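Local coordinates for tRNA (guanine(26)-N(2))-dimethyltransferase (Pyrococcus horikoshii, PDB 2EJT), which probably transfers two methyl groups from S-adenosyl-L-methionine to the N2 atom of the guanine at position 26 of tRNA, at residues I79-Y84 and I116-A121. Residues are numbered along the deposited sequence; the frame is centred on the assembly and turned at random.
Sequences ISEDAY and INHDDA. With SAM (S-adenosylmethionine), chain B.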
loop_
_atom_site.group_PDB
_atom_site.type_symbol
_atom_site.label_atom_id
_atom_site.label_comp_id
_atom_site.label_asym_id
_atom_site.label_seq_id
_atom_site.Cartn_x
_atom_site.Cartn_y
_atom_site.Cartn_z
ATOM N N ILE A 79 16.031 12.803 6.562
ATOM C CA ILE A 79 17.426 12.805 6.954
ATOM C C ILE A 79 18.230 13.873 6.206
ATOM O O ILE A 79 19.288 14.305 6.663
ATOM C CB ILE A 79 18.044 11.413 6.707
ATOM C CG1 ILE A 79 19.318 11.249 7.534
ATOM C CG2 ILE A 79 18.329 11.223 5.217
ATOM C CD1 ILE A 79 19.915 9.853 7.440
ATOM N N SER A 80 17.715 14.304 5.062
ATOM C CA SER A 80 18.394 15.308 4.254
ATOM C C SER A 80 18.250 16.728 4.786
ATOM O O SER A 80 17.145 17.192 5.069
ATOM C CB SER A 80 17.868 15.269 2.821
ATOM O OG SER A 80 18.346 16.381 2.085
ATOM N N GLU A 81 19.381 17.414 4.912
ATOM C CA GLU A 81 19.405 18.795 5.380
ATOM C C GLU A 81 18.581 19.670 4.434
ATOM O O GLU A 81 17.804 20.519 4.877
ATOM C CB GLU A 81 20.852 19.297 5.423
ATOM C CG GLU A 81 21.006 20.813 5.500
ATOM C CD GLU A 81 20.695 21.377 6.872
ATOM O OE1 GLU A 81 19.556 21.200 7.357
ATOM O OE2 GLU A 81 21.597 22.004 7.467
ATOM N N ASP A 82 18.763 19.458 3.131
ATOM C CA ASP A 82 18.044 20.213 2.114
ATOM C C ASP A 82 16.545 19.997 2.221
ATOM O O ASP A 82 15.766 20.948 2.150
ATOM C CB ASP A 82 18.507 19.803 0.712
ATOM C CG ASP A 82 19.843 20.406 0.337
ATOM O OD1 ASP A 82 20.328 20.117 -0.776
ATOM O OD2 ASP A 82 20.405 21.172 1.149
ATOM N N ALA A 83 16.145 18.740 2.377
ATOM C CA ALA A 83 14.733 18.409 2.500
ATOM C C ALA A 83 14.160 19.088 3.743
ATOM O O ALA A 83 13.070 19.658 3.701
ATOM C CB ALA A 83 14.555 16.892 2.593
ATOM N N TYR A 84 14.903 19.030 4.843
ATOM C CA TYR A 84 14.467 19.640 6.096
ATOM C C TYR A 84 14.183 21.133 5.920
ATOM O O TYR A 84 13.120 21.619 6.303
ATOM C CB TYR A 84 15.535 19.443 7.180
ATOM C CG TYR A 84 15.196 20.103 8.497
ATOM C CD1 TYR A 84 14.056 19.732 9.214
ATOM C CD2 TYR A 84 16.012 21.099 9.031
ATOM C CE1 TYR A 84 13.735 20.339 10.434
ATOM C CE2 TYR A 84 15.702 21.714 10.252
ATOM C CZ TYR A 84 14.562 21.328 10.947
ATOM O OH TYR A 84 14.249 21.933 12.146
ATOM N N ILE A 116 8.456 19.302 12.589
ATOM C CA ILE A 116 9.371 19.073 11.482
ATOM C C ILE A 116 10.693 18.603 12.065
ATOM O O ILE A 116 11.302 19.290 12.887
ATOM C CB ILE A 116 9.565 20.364 10.687
ATOM C CG1 ILE A 116 8.191 20.975 10.388
ATOM C CG2 ILE A 116 10.312 20.075 9.391
ATOM C CD1 ILE A 116 8.246 22.314 9.706
ATOM N N ASN A 117 11.134 17.427 11.637
ATOM C CA ASN A 117 12.357 16.852 12.167
ATOM C C ASN A 117 13.400 16.531 11.104
ATOM O O ASN A 117 13.069 16.116 9.996
ATOM C CB ASN A 117 12.002 15.579 12.947
ATOM C CG ASN A 117 13.103 15.137 13.883
ATOM O OD1 ASN A 117 13.417 15.822 14.863
ATOM N ND2 ASN A 117 13.703 13.990 13.590
ATOM N N HIS A 118 14.664 16.740 11.455
ATOM C CA HIS A 118 15.789 16.443 10.569
ATOM C C HIS A 118 16.476 15.252 11.235
ATOM O O HIS A 118 17.183 15.422 12.226
ATOM C CB HIS A 118 16.757 17.632 10.511
ATOM C CG HIS A 118 18.019 17.352 9.753
ATOM N ND1 HIS A 118 19.184 18.057 9.965
ATOM C CD2 HIS A 118 18.298 16.447 8.785
ATOM C CE1 HIS A 118 20.129 17.595 9.164
ATOM N NE2 HIS A 118 19.617 16.618 8.438
ATOM N N ASP A 119 16.264 14.050 10.715
ATOM C CA ASP A 119 16.869 12.883 11.345
ATOM C C ASP A 119 16.598 11.591 10.588
ATOM O O ASP A 119 15.845 11.563 9.613
ATOM C CB ASP A 119 16.319 12.744 12.772
ATOM C CG ASP A 119 17.192 11.879 13.663
ATOM O OD1 ASP A 119 16.757 11.583 14.793
ATOM O OD2 ASP A 119 18.310 11.502 13.248
ATOM N N ASP A 120 17.235 10.523 11.051
ATOM C CA ASP A 120 17.051 9.200 10.479
ATOM C C ASP A 120 15.659 8.790 10.949
ATOM O O ASP A 120 15.346 8.910 12.136
ATOM C CB ASP A 120 18.084 8.222 11.052
ATOM C CG ASP A 120 18.028 6.850 10.395
ATOM O OD1 ASP A 120 17.032 6.538 9.715
ATOM O OD2 ASP A 120 18.986 6.075 10.567
ATOM N N ALA A 121 14.827 8.321 10.027
ATOM C CA ALA A 121 13.474 7.897 10.373
ATOM C C ALA A 121 13.518 6.839 11.477
ATOM O O ALA A 121 12.677 6.844 12.374
ATOM C CB ALA A 121 12.763 7.342 9.140
HETATM N N SAM B . 6.983 11.064 1.155
HETATM C CA SAM B . 6.976 11.528 -0.116
HETATM C C SAM B . 6.043 12.186 -0.967
HETATM O O SAM B . 6.675 13.102 -1.654
HETATM O OXT SAM B . 4.827 11.860 -0.982
HETATM C CB SAM B . 8.426 11.116 -0.525
HETATM C CG SAM B . 9.793 10.514 -0.312
HETATM S SD SAM B . 11.277 10.264 -1.159
HETATM C CE SAM B . 10.920 9.341 -2.640
HETATM C "C5'" SAM B . 12.192 9.455 0.034
HETATM C "C4'" SAM B . 13.371 10.351 0.583
HETATM O "O4'" SAM B . 13.702 9.621 1.767
HETATM C "C3'" SAM B . 14.168 11.649 0.606
HETATM O "O3'" SAM B . 13.674 13.019 0.803
HETATM C "C2'" SAM B . 15.306 11.362 1.594
HETATM O "O2'" SAM B . 16.396 12.058 1.819
HETATM C "C1'" SAM B . 14.954 10.059 2.282
HETATM N N9 SAM B . 15.643 9.128 3.374
HETATM C C8 SAM B . 16.516 8.173 3.086
HETATM N N7 SAM B . 16.899 7.578 4.184
HETATM C C5 SAM B . 16.286 8.132 5.204
HETATM C C6 SAM B . 16.299 7.908 6.590
HETATM N N6 SAM B . 17.066 6.951 7.106
HETATM N N1 SAM B . 15.512 8.690 7.418
HETATM C C2 SAM B . 14.720 9.679 6.912
HETATM N N3 SAM B . 14.690 9.911 5.573
HETATM C C4 SAM B . 15.461 9.158 4.694
#
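His118 and Tyr84 meet with the histidine's CB lying over one face of the phenol ring, 3.7 Å from its centroid, a CH-pi contact. The imidazole, with CG anti to the backbone N (chi1 173°), runs on past the ring toward the start of helix 81-94. There its edge meets the carbonyl of Ile79, NE2 giving a weak, bent hydrogen bond to Ile79 O (2.9 Å), while Glu81 CA sits off-centre over the imidazole. Histidine suits this place because it joins a flat surface to an N-H at its far edge; an alanine here would probably leave Ile79 O without this donor and open a gap beside Glu81. Tyr84 CE1 rests 3.6 Å from Ile116 CG2, and the phenol OH is hydrogen-bonded to Glu101, so tyrosine serves as an apolar ring with a polar end. Branched Ile79 sets CB 3.6 Å from Asp119 O and turns CG2 to the adenine of S-adenosylmethionine, whose Watson-Crick edge is read by Asp120 OD1, accepting from N6 (2.6 Å), and by Ala121 N, donating to N1 (2.7 Å). In this Rossmann-like methyltransferase fold, Tyr84 and Ile116, which also touches Met87 and Val91, pack helix 81-94 on strand 113-118, with the adenine at the C-terminal ends of parallel strands 73-78 and 113-118.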